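Local structure of estrogen receptor (4N1Y) at residues Thr176-Tyr180 with His181-Val185; Thr9-Gln12 with Ala13-Ala17. The protein probably regulates transcription as a constitutively active nuclear receptor of the steroid hormone receptor family. All coordinates share one frame; numbering follows the deposited sequence.

Interaction 1: Thr176-Tyr180 with His181-Val185; sequences TAQKY and HPDNV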
loop_
_atom_site.group_PDB
_atom_site.type_symbol
_atom_site.label_atom_id
_atom_site.label_comp_id
_atom_site.label_asym_id
_atom_site.label_seq_id
_atom_site.Cartn_x
_atom_site.Cartn_y
_atom_site.Cartn_z
ATOM N N THR B 176 -3.376 -17.587 13.949
ATOM C CA THR B 176 -3.400 -18.491 12.809
ATOM C C THR B 176 -1.993 -18.709 12.289
ATOM O O THR B 176 -1.644 -19.802 11.842
ATOM C CB THR B 176 -4.309 -17.956 11.705
ATOM O OG1 THR B 176 -5.625 -17.835 12.245
ATOM C CG2 THR B 176 -4.381 -18.922 10.534
ATOM N N ALA B 177 -1.173 -17.673 12.390
ATOM C CA ALA B 177 0.210 -17.795 11.977
ATOM C C ALA B 177 0.968 -18.709 12.921
ATOM O O ALA B 177 1.849 -19.462 12.506
ATOM C CB ALA B 177 0.854 -16.453 11.927
ATOM N N GLN B 178 0.610 -18.656 14.196
ATOM C CA GLN B 178 1.276 -19.498 15.158
ATOM C C GLN B 178 0.931 -20.954 14.865
ATOM O O GLN B 178 1.777 -21.835 15.001
ATOM C CB GLN B 178 0.889 -19.108 16.585
ATOM C CG GLN B 178 1.602 -19.918 17.697
ATOM C CD GLN B 178 3.122 -19.814 17.669
ATOM O OE1 GLN B 178 3.686 -18.980 16.972
ATOM N NE2 GLN B 178 3.787 -20.677 18.419
ATOM N N LYS B 179 -0.297 -21.189 14.416
ATOM C CA LYS B 179 -0.779 -22.543 14.139
ATOM C C LYS B 179 -0.029 -23.191 12.963
ATOM O O LYS B 179 0.445 -24.310 13.065
ATOM C CB LYS B 179 -2.285 -22.521 13.868
ATOM C CG LYS B 179 -2.914 -23.882 13.864
ATOM C CD LYS B 179 -4.322 -23.852 13.304
ATOM C CE LYS B 179 -4.932 -25.251 13.381
ATOM N NZ LYS B 179 -6.363 -25.314 12.974
ATOM N N TYR B 180 0.045 -22.493 11.834
ATOM C CA TYR B 180 0.647 -23.072 10.638
ATOM C C TYR B 180 2.129 -22.761 10.523
ATOM O O TYR B 180 2.828 -23.393 9.734
ATOM C CB TYR B 180 -0.078 -22.589 9.380
ATOM C CG TYR B 180 -1.518 -22.987 9.369
ATOM C CD1 TYR B 180 -1.882 -24.319 9.218
ATOM C CD2 TYR B 180 -2.520 -22.041 9.550
ATOM C CE1 TYR B 180 -3.208 -24.697 9.230
ATOM C CE2 TYR B 180 -3.845 -22.405 9.558
ATOM C CZ TYR B 180 -4.189 -23.733 9.398
ATOM O OH TYR B 180 -5.517 -24.101 9.410
ATOM N N HIS B 181 2.615 -21.780 11.283
ATOM C CA HIS B 181 4.035 -21.443 11.204
ATOM C C HIS B 181 4.643 -21.100 12.565
ATOM O O HIS B 181 5.147 -20.002 12.743
ATOM C CB HIS B 181 4.240 -20.267 10.246
ATOM C CG HIS B 181 3.471 -20.385 8.968
ATOM N ND1 HIS B 181 3.885 -21.173 7.917
ATOM C CD2 HIS B 181 2.321 -19.793 8.565
ATOM C CE1 HIS B 181 3.013 -21.077 6.928
ATOM N NE2 HIS B 181 2.058 -20.242 7.294
ATOM N N PRO B 182 4.642 -22.052 13.514
ATOM C CA PRO B 182 5.019 -21.801 14.918
ATOM C C PRO B 182 6.421 -21.221 15.101
ATOM O O PRO B 182 7.391 -21.701 14.493
ATOM C CB PRO B 182 4.959 -23.189 15.554
ATOM C CG PRO B 182 5.152 -24.118 14.403
ATOM C CD PRO B 182 4.472 -23.489 13.243
ATOM N N ASP B 183 6.486 -20.176 15.921
ATOM C CA ASP B 183 7.726 -19.542 16.373
ATOM C C ASP B 183 8.432 -18.749 15.287
ATOM O O ASP B 183 9.536 -18.250 15.487
ATOM C CB ASP B 183 8.665 -20.578 16.974
ATOM C CG ASP B 183 8.065 -21.245 18.190
ATOM O OD1 ASP B 183 7.116 -20.654 18.756
ATOM O OD2 ASP B 183 8.536 -22.338 18.585
ATOM N N ASN B 184 7.787 -18.610 14.139
ATOM C CA ASN B 184 8.322 -17.759 13.097
ATOM C C ASN B 184 7.848 -16.313 13.263
ATOM O O ASN B 184 6.746 -15.968 12.829
ATOM C CB ASN B 184 7.916 -18.279 11.731
ATOM C CG ASN B 184 8.663 -17.602 10.615
ATOM O OD1 ASN B 184 9.189 -16.493 10.768
ATOM N ND2 ASN B 184 8.716 -18.262 9.476
ATOM N N VAL B 185 8.691 -15.478 13.870
ATOM C CA VAL B 185 8.337 -14.091 14.148
ATOM C C VAL B 185 8.373 -13.192 12.937
ATOM O O VAL B 185 7.863 -12.071 12.983
ATOM C CB VAL B 185 9.247 -13.474 15.192
ATOM C CG1 VAL B 185 9.160 -14.266 16.476
ATOM C CG2 VAL B 185 10.675 -13.352 14.661
#

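Interaction 2: Thr9-Gln12 with Ala13-Ala17; sequences TILQ and ALNKA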
loop_
_atom_site.group_PDB
_atom_site.type_symbol
_atom_site.label_atom_id
_atom_site.label_comp_id
_atom_site.label_asym_id
_atom_site.label_seq_id
_atom_site.Cartn_x
_atom_site.Cartn_y
_atom_site.Cartn_z
ATOM N N THR B 9 -13.871 -18.409 16.024
ATOM C CA THR B 9 -15.191 -18.035 15.546
ATOM C C THR B 9 -15.109 -17.241 14.263
ATOM O O THR B 9 -15.888 -17.457 13.340
ATOM C CB THR B 9 -15.953 -17.227 16.588
ATOM O OG1 THR B 9 -16.141 -18.040 17.756
ATOM C CG2 THR B 9 -17.317 -16.842 16.054
ATOM N N ILE B 10 -14.133 -16.348 14.198
ATOM C CA ILE B 10 -13.880 -15.576 12.992
ATOM C C ILE B 10 -13.575 -16.509 11.820
ATOM O O ILE B 10 -14.145 -16.359 10.731
ATOM C CB ILE B 10 -12.707 -14.592 13.195
ATOM C CG1 ILE B 10 -13.101 -13.480 14.157
ATOM C CG2 ILE B 10 -12.267 -13.973 11.869
ATOM C CD1 ILE B 10 -11.929 -12.634 14.580
ATOM N N LEU B 11 -12.694 -17.484 12.055
ATOM C CA LEU B 11 -12.246 -18.375 10.989
ATOM C C LEU B 11 -13.349 -19.283 10.463
ATOM O O LEU B 11 -13.459 -19.506 9.253
ATOM C CB LEU B 11 -11.057 -19.217 11.449
ATOM C CG LEU B 11 -9.719 -18.525 11.170
ATOM C CD1 LEU B 11 -8.539 -19.391 11.574
ATOM C CD2 LEU B 11 -9.614 -18.090 9.716
ATOM N N GLN B 12 -14.154 -19.822 11.365
ATOM C CA GLN B 12 -15.301 -20.599 10.934
ATOM C C GLN B 12 -16.216 -19.739 10.087
ATOM O O GLN B 12 -16.635 -20.162 9.019
ATOM C CB GLN B 12 -16.041 -21.187 12.124
ATOM C CG GLN B 12 -15.241 -22.281 12.799
ATOM C CD GLN B 12 -15.923 -22.836 14.035
ATOM O OE1 GLN B 12 -16.715 -22.147 14.680
ATOM N NE2 GLN B 12 -15.639 -24.097 14.357
ATOM N N ALA B 13 -16.471 -18.514 10.534
ATOM C CA ALA B 13 -17.369 -17.621 9.815
ATOM C C ALA B 13 -16.827 -17.360 8.408
ATOM O O ALA B 13 -17.519 -17.591 7.409
ATOM C CB ALA B 13 -17.548 -16.310 10.583
ATOM N N LEU B 14 -15.585 -16.890 8.338
ATOM C CA LEU B 14 -14.919 -16.648 7.067
ATOM C C LEU B 14 -14.849 -17.896 6.179
ATOM O O LEU B 14 -14.854 -17.797 4.951
ATOM C CB LEU B 14 -13.512 -16.109 7.320
ATOM C CG LEU B 14 -13.441 -14.746 8.012
ATOM C CD1 LEU B 14 -12.014 -14.267 8.034
ATOM C CD2 LEU B 14 -14.322 -13.701 7.324
ATOM N N ASN B 15 -14.745 -19.069 6.793
ATOM C CA ASN B 15 -14.643 -20.278 5.999
ATOM C C ASN B 15 -15.975 -20.761 5.432
ATOM O O ASN B 15 -16.001 -21.299 4.325
ATOM C CB ASN B 15 -13.989 -21.382 6.817
ATOM C CG ASN B 15 -12.514 -21.501 6.530
ATOM O OD1 ASN B 15 -12.105 -22.069 5.517
ATOM N ND2 ASN B 15 -11.699 -20.926 7.405
ATOM N N LYS B 16 -17.079 -20.599 6.166
ATOM C CA LYS B 16 -18.360 -21.006 5.585
ATOM C C LYS B 16 -18.883 -19.889 4.676
ATOM O O LYS B 16 -20.000 -19.955 4.177
ATOM C CB LYS B 16 -19.430 -21.355 6.651
ATOM C CG LYS B 16 -19.350 -20.638 8.007
ATOM C CD LYS B 16 -20.387 -21.168 9.032
ATOM C CE LYS B 16 -20.539 -20.245 10.264
ATOM N NZ LYS B 16 -21.299 -18.984 10.012
ATOM N N ALA B 17 -18.046 -18.902 4.396
ATOM C CA ALA B 17 -18.425 -17.819 3.507
ATOM C C ALA B 17 -17.376 -17.682 2.422
ATOM O O ALA B 17 -17.336 -16.679 1.699
ATOM C CB ALA B 17 -18.580 -16.528 4.274
#

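Interaction 1: Thr176-Tyr180 with His181-Val185
Gln-178 and Asp-183 join the last turn of helix 159-180 to the loop that leaves it, through a pair of hydrogen bonds on the solvent side. The amide oxygen OE1 of Gln-178 accepts from Asp-183 N at 3.2 Å; the bond is straight at the hydrogen (179°), with the donor tilted out of the carbonyl plane. From the same amide, NE2 reaches carboxylate OD1 of Asp-183 at 3.3 Å, a weak bond. The Gln-178 chain doubles back to do this: CG stands anti to the backbone N (chi1 -177°) and chi2 folds the amide over the loop. The backbone adds a final helical bond, His-181 N to Ala-177 O at 2.7 Å, after which His-181 leaves helical conformation. Pro-182 has no N-H to offer Gln-178 O, so the helical pattern stops there.

Nonpolar contact centres on the His-181 ring. CB of Tyr-180 lies over one face, 3.9 Å from the ring centroid, in a CH-pi contact. The ring's NE2 is hydrogen-bonded to Glu-139, while Tyr-180 OH bonds to Asp-138; both partners belong to helix 137-149. Replacing His-181 by an alanine removes the ring, which would probably leave Glu-139 OE1 without this partner and Tyr-180 CB without the ring face it lies over.

A type II beta turn from His-181 to Asn-184 follows, closed by Asn-184 N to His-181 O, and Asn-184 OD1 then caps the backbone N of Arg-186. The result is a capped type II turn joining helix 159-180 to helix 187-215 in the all-helical type of ligand-binding fold found in nuclear receptors.

Interaction 2: Thr9-Gln12 with Ala13-Ala17
Thr-9 O and Ala-13 N, 3.1 Å apart, begin a run of i to i+4 backbone hydrogen bonds that carries helix 7-15 to its end. Ile-10 O receives Leu-14 N at 2.8 Å in an almost straight bond (178°), and Leu-11 O receives Asn-15 N. Lys-16 N closes the run on Gln-12 O, although Lys-16 itself has already left helical backbone angles.

Leu-11 O is gripped twice. Besides Asn-15 N, it accepts ND2 of the Asn-15 side chain at 2.9 Å, and the two donors come from opposite faces of its carbonyl plane. The oxygen lies close to the plane of the Asn-15 amide, so the N-H points well at it even though ND2 sits above the carbonyl plane. ND2 also bonds to Asp-138, and these two acceptors would fix the rotation of the amide.

This short helix packs across helices 137-149 and 159-180 within the helical ligand-binding domain. Ile-10 and Leu-14 run alongside each other in the same direction, with CG2 of Ile-10 3.9 Å from CD1 of Leu-14. The first torsion of Ile-10 (chi1 -69°) sets CG2 anti to the backbone N, and this turns that branch toward the Leu-14 methyl. Both residues touch Leu-142, and Ile-10 continues onto Leu-169 and Ala-172.

Overall arrangement
Both interactions are local, within one continuous piece of chain, and each contains the end of a helix. Interaction 1 lies at the surface, with its centre about 23 Å from that of the chain, whereas interaction 2 is partly buried, its centre about 17 Å from the same point. They pack directly on each other, with Thr-176 OG1 3.4 Å from Leu-11 CD1, and both rest on helix 137-149. Asp-138 is shared: it bonds to the hydroxyl of Tyr-180 from one and the amide of Asn-15 from the other. Their chemistry follows their place: polar side chains span the exposed turn of 176-185, while 9-17 pairs an apolar face turned to neighbouring helices with a carbonyl oxygen that accepts two hydrogen bonds.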